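PDB 1K38: beta-lactamase OXA-2 from Salmonella typhimurium, which hydrolyses beta-lactam antibiotics, oxacillin among them, to substituted beta-amino acids and so gives resistance to them. Local coordinates for residues V172-L175 / M176-E179; L154-Y158 / R159-P163; N98-V101 / W102-E105; F164-E167 / H168-V172. All blocks are in the same frame, centred on the assembly; numbering follows the deposited sequence.

Interaction 1 (V172-L175 / M176-E179); sequences VKDL and MIVE
Helix 166-175 ends here and passes directly into strand 177-181, outermost in the sheet of this chain in the class D beta-lactamase fold, Met-176 being the single residue between helix and strand. Two backbone bonds make the turn: Met-176 N reaches Val-172 O at 3.1 Å, the last helical bond, and Ile-177 N reaches Asp-174 O, also at 3.1 Å, but from above the carbonyl plane, 59° out of it, as the chain swings away from the helix. A water donates to both Leu-175 O and Ile-177 O and so bridges the two carbonyls across the bend. The sulfur of Met-176 meets the Val-172 methyl CG1 at 4.2 Å. Met-176 also touches Trp-202 and lies about 5 Å, side chain to side chain, from Lys-189, a substrate-binding residue by similarity, which places the turn near the probable substrate site. The carboxylate of Asp-174 is held from outside the turn, by salt bridges from OD2 to Arg-93 and to Arg-187 of the second subunit; Ile-177 packs on its own counterpart across the same interface. Strand 177-181 then carries a classic beta bulge, in which Val-178 and Glu-179 together stand opposite Leu-186. Ile-177 crosses Asp-174 obliquely, laying CG1 3.2 Å from Asp-174 O and CD1 3.8 Å from Asp-174 OD1.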
loop_
_atom_site.group_PDB
_atom_site.type_symbol
_atom_site.label_atom_id
_atom_site.label_comp_id
_atom_site.label_asym_id
_atom_site.label_seq_id
_atom_site.Cartn_x
_atom_site.Cartn_y
_atom_site.Cartn_z
ATOM N N VAL A 172 -5.959 2.859 -6.487
ATOM C CA VAL A 172 -5.401 4.204 -6.498
ATOM C C VAL A 172 -4.695 4.514 -5.176
ATOM O O VAL A 172 -3.616 5.100 -5.179
ATOM C CB VAL A 172 -6.490 5.265 -6.787
ATOM C CG1 VAL A 172 -5.925 6.670 -6.586
ATOM C CG2 VAL A 172 -6.977 5.118 -8.219
ATOM N N LYS A 173 -5.284 4.119 -4.049
ATOM C CA LYS A 173 -4.637 4.383 -2.762
ATOM C C LYS A 173 -3.319 3.625 -2.655
ATOM O O LYS A 173 -2.384 4.075 -1.990
ATOM C CB LYS A 173 -5.576 4.034 -1.599
ATOM C CG LYS A 173 -6.664 5.083 -1.408
ATOM C CD LYS A 173 -7.572 4.791 -0.216
ATOM C CE LYS A 173 -8.537 3.651 -0.505
ATOM N NZ LYS A 173 -9.502 3.439 0.614
ATOM N N ASP A 174 -3.233 2.477 -3.316
ATOM C CA ASP A 174 -1.998 1.716 -3.288
ATOM C C ASP A 174 -0.952 2.408 -4.169
ATOM O O ASP A 174 0.215 2.512 -3.796
ATOM C CB ASP A 174 -2.230 0.286 -3.765
ATOM C CG ASP A 174 -1.157 -0.650 -3.269
ATOM O OD1 ASP A 174 -1.369 -1.343 -2.237
ATOM O OD2 ASP A 174 -0.086 -0.658 -3.896
ATOM N N LEU A 175 -1.375 2.900 -5.329
ATOM C CA LEU A 175 -0.464 3.593 -6.241
ATOM C C LEU A 175 0.136 4.845 -5.589
ATOM O O LEU A 175 1.256 5.250 -5.913
ATOM C CB LEU A 175 -1.206 3.969 -7.535
ATOM C CG LEU A 175 -1.684 2.787 -8.388
ATOM C CD1 LEU A 175 -2.578 3.288 -9.515
ATOM C CD2 LEU A 175 -0.479 2.038 -8.949
ATOM N N MET A 176 -0.607 5.434 -4.656
ATOM C CA MET A 176 -0.180 6.640 -3.944
ATOM C C MET A 176 0.880 6.407 -2.864
ATOM O O MET A 176 1.431 7.367 -2.322
ATOM C CB MET A 176 -1.391 7.315 -3.287
ATOM C CG MET A 176 -2.363 7.975 -4.256
ATOM S SD MET A 176 -3.871 8.499 -3.418
ATOM C CE MET A 176 -3.218 9.719 -2.259
ATOM N N ILE A 177 1.177 5.152 -2.541
ATOM C CA ILE A 177 2.160 4.893 -1.491
ATOM C C ILE A 177 3.528 5.471 -1.823
ATOM O O ILE A 177 4.107 5.176 -2.870
ATOM C CB ILE A 177 2.299 3.386 -1.213
ATOM C CG1 ILE A 177 0.971 2.840 -0.677
ATOM C CG2 ILE A 177 3.412 3.142 -0.200
ATOM C CD1 ILE A 177 0.887 1.323 -0.698
ATOM N N VAL A 178 4.036 6.290 -0.908
ATOM C CA VAL A 178 5.335 6.935 -1.068
ATOM C C VAL A 178 6.346 6.434 -0.043
ATOM O O VAL A 178 7.547 6.383 -0.316
ATOM C CB VAL A 178 5.205 8.474 -0.926
ATOM C CG1 VAL A 178 6.583 9.128 -0.930
ATOM C CG2 VAL A 178 4.361 9.025 -2.067
ATOM N N GLU A 179 5.858 6.055 1.131
ATOM C CA GLU A 179 6.732 5.587 2.198
ATOM C C GLU A 179 5.888 4.883 3.251
ATOM O O GLU A 179 4.692 5.141 3.369
ATOM C CB GLU A 179 7.441 6.791 2.834
ATOM C CG GLU A 179 8.759 6.484 3.515
ATOM C CD GLU A 179 9.425 7.740 4.049
ATOM O OE1 GLU A 179 9.378 8.777 3.353
ATOM O OE2 GLU A 179 10.001 7.689 5.155
HETATM O O HOH W 1 3.480 3.651 -5.232
#

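Interaction 2 (L154-Y158 / R159-P163); sequences LRKLY and RNELP
Tyr-158 has CG opposite its backbone N (chi1 173°), whereas Arg-159 has CG beside its own N and then bends at chi2 (-74°); the two side chains lie side by side, pointing the same way. The arginine chain runs alongside the ring, with Arg-159 NE 3.7 Å from Tyr-158 CD2. The guanidinium is nearly perpendicular to the ring, the planes 82° apart, and Tyr-158 CE2 lies over one guanidinium face near its rim. The far end of the arginine is held by a salt bridge from NH2 to Glu-28, which also receives Arg-155. The Tyr-158 ring also meets Trp-202 and Phe-211 of the same chain and Phe-71 of the second subunit edge-to-face. The backbone ends helix 147-158 in a Schellman motif: Asn-160 takes positive phi, Glu-161 N bonds to Lys-156 O at 2.8 Å, and Asn-160 N bonds to Leu-157 O at 3.0 Å, standing above that carbonyl plane. Lys-173 NZ, from helix 166-175, hydrogen-bonds Leu-157 O, Tyr-158 O and Asn-160 OD1 at the helix end, where its positive charge would offset the partial negative charge. Beyond the turn Leu-162 reaches back to the helix and straddles two residues: its CD1 meets Leu-157 CB at 3.9 Å, and its CD2 meets Lys-156 CB at 3.7 Å. Glu-161 crosses the lysine chain at about a right angle, with Glu-161 OE1 3.8 Å from Lys-156 CG.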
loop_
_atom_site.group_PDB
_atom_site.type_symbol
_atom_site.label_atom_id
_atom_site.label_comp_id
_atom_site.label_asym_id
_atom_site.label_seq_id
_atom_site.Cartn_x
_atom_site.Cartn_y
_atom_site.Cartn_z
ATOM N N LEU A 154 -9.820 13.777 -0.705
ATOM C CA LEU A 154 -8.968 12.711 -0.183
ATOM C C LEU A 154 -9.647 11.902 0.914
ATOM O O LEU A 154 -9.469 10.686 0.998
ATOM C CB LEU A 154 -7.656 13.299 0.349
ATOM C CG LEU A 154 -6.736 13.906 -0.714
ATOM C CD1 LEU A 154 -5.614 14.675 -0.028
ATOM C CD2 LEU A 154 -6.171 12.807 -1.617
ATOM N N ARG A 155 -10.422 12.574 1.760
ATOM C CA ARG A 155 -11.110 11.881 2.843
ATOM C C ARG A 155 -12.150 10.911 2.290
ATOM O O ARG A 155 -12.345 9.825 2.842
ATOM C CB ARG A 155 -11.750 12.897 3.791
ATOM C CG ARG A 155 -10.710 13.778 4.451
ATOM C CD ARG A 155 -11.332 14.835 5.337
ATOM N NE ARG A 155 -11.530 14.369 6.703
ATOM C CZ ARG A 155 -11.805 15.179 7.720
ATOM N NH1 ARG A 155 -11.914 16.486 7.509
ATOM N NH2 ARG A 155 -11.953 14.692 8.944
ATOM N N LYS A 156 -12.803 11.289 1.194
ATOM C CA LYS A 156 -13.795 10.410 0.582
ATOM C C LYS A 156 -13.104 9.170 0.014
ATOM O O LYS A 156 -13.586 8.051 0.181
ATOM C CB LYS A 156 -14.568 11.150 -0.512
ATOM C CG LYS A 156 -15.512 12.211 0.045
ATOM C CD LYS A 156 -16.400 12.831 -1.023
ATOM C CE LYS A 156 -15.617 13.703 -1.977
ATOM N NZ LYS A 156 -16.543 14.500 -2.834
ATOM N N LEU A 157 -11.963 9.370 -0.641
ATOM C CA LEU A 157 -11.196 8.260 -1.204
ATOM C C LEU A 157 -10.769 7.309 -0.083
ATOM O O LEU A 157 -10.876 6.088 -0.202
ATOM C CB LEU A 157 -9.951 8.793 -1.929
ATOM C CG LEU A 157 -8.983 7.742 -2.487
ATOM C CD1 LEU A 157 -9.706 6.843 -3.486
ATOM C CD2 LEU A 157 -7.799 8.438 -3.163
ATOM N N TYR A 158 -10.266 7.887 1.001
ATOM C CA TYR A 158 -9.824 7.119 2.154
ATOM C C TYR A 158 -10.944 6.215 2.671
ATOM O O TYR A 158 -10.717 5.042 2.978
ATOM C CB TYR A 158 -9.378 8.084 3.260
ATOM C CG TYR A 158 -9.045 7.428 4.582
ATOM C CD1 TYR A 158 -7.924 6.611 4.719
ATOM C CD2 TYR A 158 -9.845 7.645 5.703
ATOM C CE1 TYR A 158 -7.602 6.029 5.943
ATOM C CE2 TYR A 158 -9.531 7.067 6.934
ATOM C CZ TYR A 158 -8.407 6.264 7.046
ATOM O OH TYR A 158 -8.085 5.714 8.265
ATOM N N ARG A 159 -12.151 6.766 2.738
ATOM C CA ARG A 159 -13.314 6.046 3.245
ATOM C C ARG A 159 -14.007 5.167 2.206
ATOM O O ARG A 159 -15.013 4.527 2.517
ATOM C CB ARG A 159 -14.328 7.046 3.813
ATOM C CG ARG A 159 -13.816 7.871 4.982
ATOM C CD ARG A 159 -13.748 7.038 6.252
ATOM N NE ARG A 159 -13.170 7.786 7.363
ATOM C CZ ARG A 159 -13.044 7.310 8.598
ATOM N NH1 ARG A 159 -13.462 6.085 8.884
ATOM N NH2 ARG A 159 -12.485 8.054 9.543
ATOM N N ASN A 160 -13.474 5.135 0.986
ATOM C CA ASN A 160 -14.059 4.340 -0.098
ATOM C C ASN A 160 -15.448 4.870 -0.440
ATOM O O ASN A 160 -16.305 4.122 -0.915
ATOM C CB ASN A 160 -14.158 2.867 0.313
ATOM C CG ASN A 160 -12.812 2.274 0.689
ATOM O OD1 ASN A 160 -11.865 2.303 -0.101
ATOM N ND2 ASN A 160 -12.719 1.730 1.903
ATOM N N GLU A 161 -15.652 6.167 -0.226
ATOM C CA GLU A 161 -16.943 6.813 -0.469
ATOM C C GLU A 161 -17.150 7.415 -1.854
ATOM O O GLU A 161 -18.220 7.957 -2.135
ATOM C CB GLU A 161 -17.178 7.913 0.565
ATOM C CG GLU A 161 -17.094 7.456 1.999
ATOM C CD GLU A 161 -17.262 8.605 2.971
ATOM O OE1 GLU A 161 -16.792 9.721 2.660
ATOM O OE2 GLU A 161 -17.852 8.392 4.046
ATOM N N LEU A 162 -16.142 7.346 -2.715
ATOM C CA LEU A 162 -16.302 7.904 -4.052
ATOM C C LEU A 162 -17.168 6.965 -4.889
ATOM O O LEU A 162 -17.210 5.757 -4.643
ATOM C CB LEU A 162 -14.938 8.111 -4.712
ATOM C CG LEU A 162 -14.036 9.158 -4.045
ATOM C CD1 LEU A 162 -12.674 9.143 -4.719
ATOM C CD2 LEU A 162 -14.665 10.551 -4.136
ATOM N N PRO A 163 -17.880 7.512 -5.887
ATOM C CA PRO A 163 -18.754 6.725 -6.762
ATOM C C PRO A 163 -18.008 5.930 -7.832
ATOM O O PRO A 163 -18.272 6.068 -9.030
ATOM C CB PRO A 163 -19.669 7.782 -7.363
ATOM C CG PRO A 163 -18.736 8.939 -7.527
ATOM C CD PRO A 163 -17.973 8.949 -6.210
#

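Interaction 3 (N98-V101 / W102-E105); sequences NSTV and WVYE. With FMT (formic acid), chain C.
Thr-100 and Trp-102 form the tight part of this helix start, where the loop after helix 92-97 enters helix 101-111 beside the active site. The Thr-100 methyl CG2 sits over one face of the indole in a CH-pi contact, 3.5 Å from the centroid of the five-membered ring and toward its rim. Trp-102 reaches it with CG between its backbone N and carbonyl carbon (chi1 65°), and its NE1 bonds to His-86 O. Val-103 CG2 adds to the same face and lies 3.8 Å from Thr-100 CG2. Thr-100 O accepts Val-103 N at 3.2 Å from above its carbonyl plane and also meets the Tyr-104 ring at its edge. Looser is the side carrying Ser-99, C-prime residue of the Schellman motif that ends helix 92-97. It does not touch residues 102-105; its OG bonds to Lys-189 and to a formic acid, probably from the crystallisation liquor, at a doubtfully short distance; Thr-190 and Arg-228 also bind it. Val-101, partly exposed, lies about 4 Å, side chain to side chain, from Ser-51, the predicted acylated serine. Glu-105 N bonds to Val-101 O, and Glu-105 OE2 approaches Val-101 CG1 at 3.4 Å.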
loop_
_atom_site.group_PDB
_atom_site.type_symbol
_atom_site.label_atom_id
_atom_site.label_comp_id
_atom_site.label_asym_id
_atom_site.label_seq_id
_atom_site.Cartn_x
_atom_site.Cartn_y
_atom_site.Cartn_z
ATOM N N ASN A 98 6.031 9.113 -11.227
ATOM C CA ASN A 98 6.801 10.067 -12.023
ATOM C C ASN A 98 5.986 11.176 -12.675
ATOM O O ASN A 98 6.533 11.966 -13.447
ATOM C CB ASN A 98 7.574 9.320 -13.114
ATOM C CG ASN A 98 8.576 8.341 -12.549
ATOM O OD1 ASN A 98 9.566 8.735 -11.935
ATOM N ND2 ASN A 98 8.327 7.053 -12.753
ATOM N N SER A 99 4.693 11.244 -12.371
ATOM C CA SER A 99 3.818 12.256 -12.961
ATOM C C SER A 99 3.984 12.245 -14.478
ATOM O O SER A 99 4.151 13.290 -15.111
ATOM C CB SER A 99 4.153 13.645 -12.414
ATOM O OG SER A 99 3.833 13.733 -11.038
ATOM N N THR A 100 3.927 11.048 -15.054
ATOM C CA THR A 100 4.079 10.881 -16.494
ATOM C C THR A 100 2.802 11.315 -17.190
ATOM O O THR A 100 1.892 10.521 -17.434
ATOM C CB THR A 100 4.404 9.422 -16.836
ATOM O OG1 THR A 100 5.511 8.987 -16.036
ATOM C CG2 THR A 100 4.777 9.295 -18.305
ATOM N N VAL A 101 2.752 12.600 -17.515
ATOM C CA VAL A 101 1.589 13.190 -18.150
ATOM C C VAL A 101 1.123 12.541 -19.452
ATOM O O VAL A 101 -0.085 12.384 -19.655
ATOM C CB VAL A 101 1.817 14.698 -18.403
ATOM C CG1 VAL A 101 0.554 15.332 -18.974
ATOM C CG2 VAL A 101 2.228 15.388 -17.102
ATOM N N TRP A 102 2.046 12.150 -20.329
ATOM C CA TRP A 102 1.611 11.568 -21.595
ATOM C C TRP A 102 0.731 10.334 -21.455
ATOM O O TRP A 102 -0.112 10.078 -22.311
ATOM C CB TRP A 102 2.794 11.277 -22.537
ATOM C CG TRP A 102 3.790 10.234 -22.108
ATOM C CD1 TRP A 102 5.006 10.453 -21.528
ATOM C CD2 TRP A 102 3.695 8.817 -22.316
ATOM N NE1 TRP A 102 5.680 9.264 -21.371
ATOM C CE2 TRP A 102 4.898 8.245 -21.847
ATOM C CE3 TRP A 102 2.712 7.976 -22.858
ATOM C CZ2 TRP A 102 5.147 6.867 -21.905
ATOM C CZ3 TRP A 102 2.962 6.603 -22.916
ATOM C CH2 TRP A 102 4.170 6.067 -22.441
ATOM N N VAL A 103 0.906 9.577 -20.377
ATOM C CA VAL A 103 0.080 8.393 -20.167
ATOM C C VAL A 103 -1.360 8.828 -19.918
ATOM O O VAL A 103 -2.301 8.273 -20.491
ATOM C CB VAL A 103 0.572 7.570 -18.950
ATOM C CG1 VAL A 103 -0.440 6.483 -18.605
ATOM C CG2 VAL A 103 1.919 6.946 -19.262
ATOM N N TYR A 104 -1.532 9.837 -19.071
ATOM C CA TYR A 104 -2.867 10.317 -18.765
ATOM C C TYR A 104 -3.497 11.101 -19.910
ATOM O O TYR A 104 -4.713 11.264 -19.956
ATOM C CB TYR A 104 -2.851 11.113 -17.455
ATOM C CG TYR A 104 -2.696 10.196 -16.258
ATOM C CD1 TYR A 104 -1.480 9.567 -15.990
ATOM C CD2 TYR A 104 -3.791 9.884 -15.449
ATOM C CE1 TYR A 104 -1.354 8.648 -14.947
ATOM C CE2 TYR A 104 -3.677 8.964 -14.399
ATOM C CZ TYR A 104 -2.456 8.349 -14.156
ATOM O OH TYR A 104 -2.333 7.430 -13.136
ATOM N N GLU A 105 -2.673 11.572 -20.840
ATOM C CA GLU A 105 -3.200 12.284 -21.997
ATOM C C GLU A 105 -3.910 11.224 -22.835
ATOM O O GLU A 105 -4.947 11.483 -23.445
ATOM C CB GLU A 105 -2.069 12.925 -22.803
ATOM C CG GLU A 105 -1.484 14.172 -22.153
ATOM C CD GLU A 105 -0.325 14.748 -22.943
ATOM O OE1 GLU A 105 -0.481 14.949 -24.167
ATOM O OE2 GLU A 105 0.740 15.003 -22.340
HETATM C C FMT C . 4.929 17.195 -10.227
HETATM O O1 FMT C . 6.082 17.772 -9.438
HETATM O O2 FMT C . 4.712 15.702 -9.908
#

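Interaction 4 (F164-E167 / H168-V172); sequences FRVE and HQRLV
Arg-165 holds the N-cap position of helix 166-175, and the backbone begins to wind at once: Gln-169 N bonds to Arg-165 O at 3.1 Å, Arg-170 N to Val-166 O at 2.8 Å and Leu-171 N to Glu-167 O at 3.0 Å. This helix start lies away from the annotated sites and faces the second subunit on one side. The arginine chain, extended from CG to NE, lies alongside His-168, its CB over one face of the imidazole in a CH-pi contact 4.2 Å from the ring centroid. Farther along, Arg-165 CD comes within 3.5 Å of His-168 NE2, while the guanidinium plane is turned 44° from the ring. Its NH1 forms a salt bridge with Glu-167 OE2 whose hydrogen bond is weak, and that glutamate runs alongside the histidine, its CG lying between the backbone N and carbonyl carbon (chi1 61°). A water donates to Glu-167 OE1 and has a weak hydrogen bond with His-168 ND1. Gln-169 reaches toward the preceding loop: its OE1 accepts Leu-162 N, and its NE2 bonds weakly to Phe-164 O and to Asn-160 O, tying the loop to the first turn of the helix. Val-166 and Arg-170 run side by side on the dimer face, where Arg-170 NH2 pairs with Glu-70 of the second subunit and Val-166 packs on Glu-167 of that subunit. Val-166 CG1 rests 3.5 Å from Arg-170 NE.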
loop_
_atom_site.group_PDB
_atom_site.type_symbol
_atom_site.label_atom_id
_atom_site.label_comp_id
_atom_site.label_asym_id
_atom_site.label_seq_id
_atom_site.Cartn_x
_atom_site.Cartn_y
_atom_site.Cartn_z
ATOM N N PHE A 164 -17.077 5.095 -7.382
ATOM C CA PHE A 164 -16.282 4.243 -8.259
ATOM C C PHE A 164 -16.156 2.893 -7.568
ATOM O O PHE A 164 -16.355 2.798 -6.360
ATOM C CB PHE A 164 -14.880 4.829 -8.458
ATOM C CG PHE A 164 -14.863 6.113 -9.231
ATOM C CD1 PHE A 164 -14.941 6.105 -10.619
ATOM C CD2 PHE A 164 -14.798 7.334 -8.570
ATOM C CE1 PHE A 164 -14.958 7.298 -11.337
ATOM C CE2 PHE A 164 -14.817 8.529 -9.279
ATOM C CZ PHE A 164 -14.897 8.510 -10.665
ATOM N N ARG A 165 -15.834 1.856 -8.333
ATOM C CA ARG A 165 -15.657 0.523 -7.761
ATOM C C ARG A 165 -14.665 0.621 -6.612
ATOM O O ARG A 165 -13.635 1.286 -6.737
ATOM C CB ARG A 165 -15.085 -0.447 -8.798
ATOM C CG ARG A 165 -15.984 -0.745 -9.981
ATOM C CD ARG A 165 -15.256 -1.640 -10.975
ATOM N NE ARG A 165 -16.071 -1.955 -12.146
ATOM C CZ ARG A 165 -16.494 -3.176 -12.457
ATOM N NH1 ARG A 165 -16.181 -4.208 -11.683
ATOM N NH2 ARG A 165 -17.233 -3.365 -13.545
ATOM N N VAL A 166 -14.963 -0.043 -5.501
ATOM C CA VAL A 166 -14.046 -0.011 -4.372
ATOM C C VAL A 166 -12.684 -0.570 -4.798
ATOM O O VAL A 166 -11.644 -0.105 -4.324
ATOM C CB VAL A 166 -14.608 -0.802 -3.171
ATOM C CG1 VAL A 166 -13.525 -1.013 -2.111
ATOM C CG2 VAL A 166 -15.781 -0.037 -2.570
ATOM N N GLU A 167 -12.675 -1.550 -5.703
ATOM C CA GLU A 167 -11.401 -2.103 -6.152
ATOM C C GLU A 167 -10.540 -1.009 -6.791
ATOM O O GLU A 167 -9.313 -0.997 -6.617
ATOM C CB GLU A 167 -11.607 -3.261 -7.147
ATOM C CG GLU A 167 -12.345 -2.912 -8.429
ATOM C CD GLU A 167 -12.210 -4.000 -9.484
ATOM O OE1 GLU A 167 -11.062 -4.339 -9.840
ATOM O OE2 GLU A 167 -13.250 -4.510 -9.962
ATOM N N HIS A 168 -11.180 -0.087 -7.514
ATOM C CA HIS A 168 -10.442 0.996 -8.165
ATOM C C HIS A 168 -9.939 2.003 -7.139
ATOM O O HIS A 168 -8.826 2.524 -7.263
ATOM C CB HIS A 168 -11.321 1.704 -9.198
ATOM C CG HIS A 168 -11.650 0.859 -10.387
ATOM N ND1 HIS A 168 -10.918 -0.257 -10.732
ATOM C CD2 HIS A 168 -12.616 0.982 -11.327
ATOM C CE1 HIS A 168 -11.421 -0.786 -11.834
ATOM N NE2 HIS A 168 -12.451 -0.053 -12.215
ATOM N N GLN A 169 -10.755 2.278 -6.129
ATOM C CA GLN A 169 -10.347 3.203 -5.079
ATOM C C GLN A 169 -9.166 2.609 -4.316
ATOM O O GLN A 169 -8.224 3.326 -3.965
ATOM C CB GLN A 169 -11.516 3.495 -4.131
ATOM C CG GLN A 169 -12.680 4.205 -4.812
ATOM C CD GLN A 169 -13.796 4.561 -3.846
ATOM O OE1 GLN A 169 -13.657 5.466 -3.021
ATOM N NE2 GLN A 169 -14.910 3.843 -3.939
ATOM N N ARG A 170 -9.197 1.302 -4.071
ATOM C CA ARG A 170 -8.088 0.666 -3.367
ATOM C C ARG A 170 -6.816 0.673 -4.213
ATOM O O ARG A 170 -5.723 0.915 -3.698
ATOM C CB ARG A 170 -8.442 -0.768 -2.972
ATOM C CG ARG A 170 -9.555 -0.846 -1.949
ATOM C CD ARG A 170 -9.611 -2.212 -1.271
ATOM N NE ARG A 170 -10.748 -2.284 -0.356
ATOM C CZ ARG A 170 -10.849 -1.604 0.783
ATOM N NH1 ARG A 170 -9.869 -0.796 1.181
ATOM N NH2 ARG A 170 -11.960 -1.694 1.504
ATOM N N LEU A 171 -6.950 0.412 -5.510
ATOM C CA LEU A 171 -5.785 0.425 -6.382
ATOM C C LEU A 171 -5.147 1.811 -6.388
ATOM O O LEU A 171 -3.923 1.933 -6.302
ATOM C CB LEU A 171 -6.165 0.022 -7.812
ATOM C CG LEU A 171 -5.037 0.112 -8.849
ATOM C CD1 LEU A 171 -3.805 -0.636 -8.347
ATOM C CD2 LEU A 171 -5.518 -0.466 -10.186
ATOM N N VAL A 172 -5.959 2.859 -6.487
ATOM C CA VAL A 172 -5.401 4.204 -6.498
ATOM C C VAL A 172 -4.695 4.514 -5.176
ATOM O O VAL A 172 -3.616 5.100 -5.179
ATOM C CB VAL A 172 -6.490 5.265 -6.787
ATOM C CG1 VAL A 172 -5.925 6.670 -6.586
ATOM C CG2 VAL A 172 -6.977 5.118 -8.219
HETATM O O HOH W 2 -8.955 -2.884 -9.511
#

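Interactions 2, 4 and 1 follow one continuous path, from the end of helix 147-158 through the start of helix 166-175 to its exit into strand 177-181; interactions 4 and 1 share Val-172. All three touch the second subunit, whereas interaction 3, on helix 101-111, does not; it lies closest to Ser-51, while interaction 1 nears Lys-189. Interactions 1, 3 and 4 are buried, though 4 carries the exposed Arg-165; interaction 2 is partly buried. Chemistry follows place: interactions 2 and 4 add charged and amide groups at the dimer side, interaction 1 turns on backbone bonds with small apolar contacts, and interaction 3 rests on a methyl-indole contact. Lys-173 and Gln-169 connect the second helix to the loop of interaction 2.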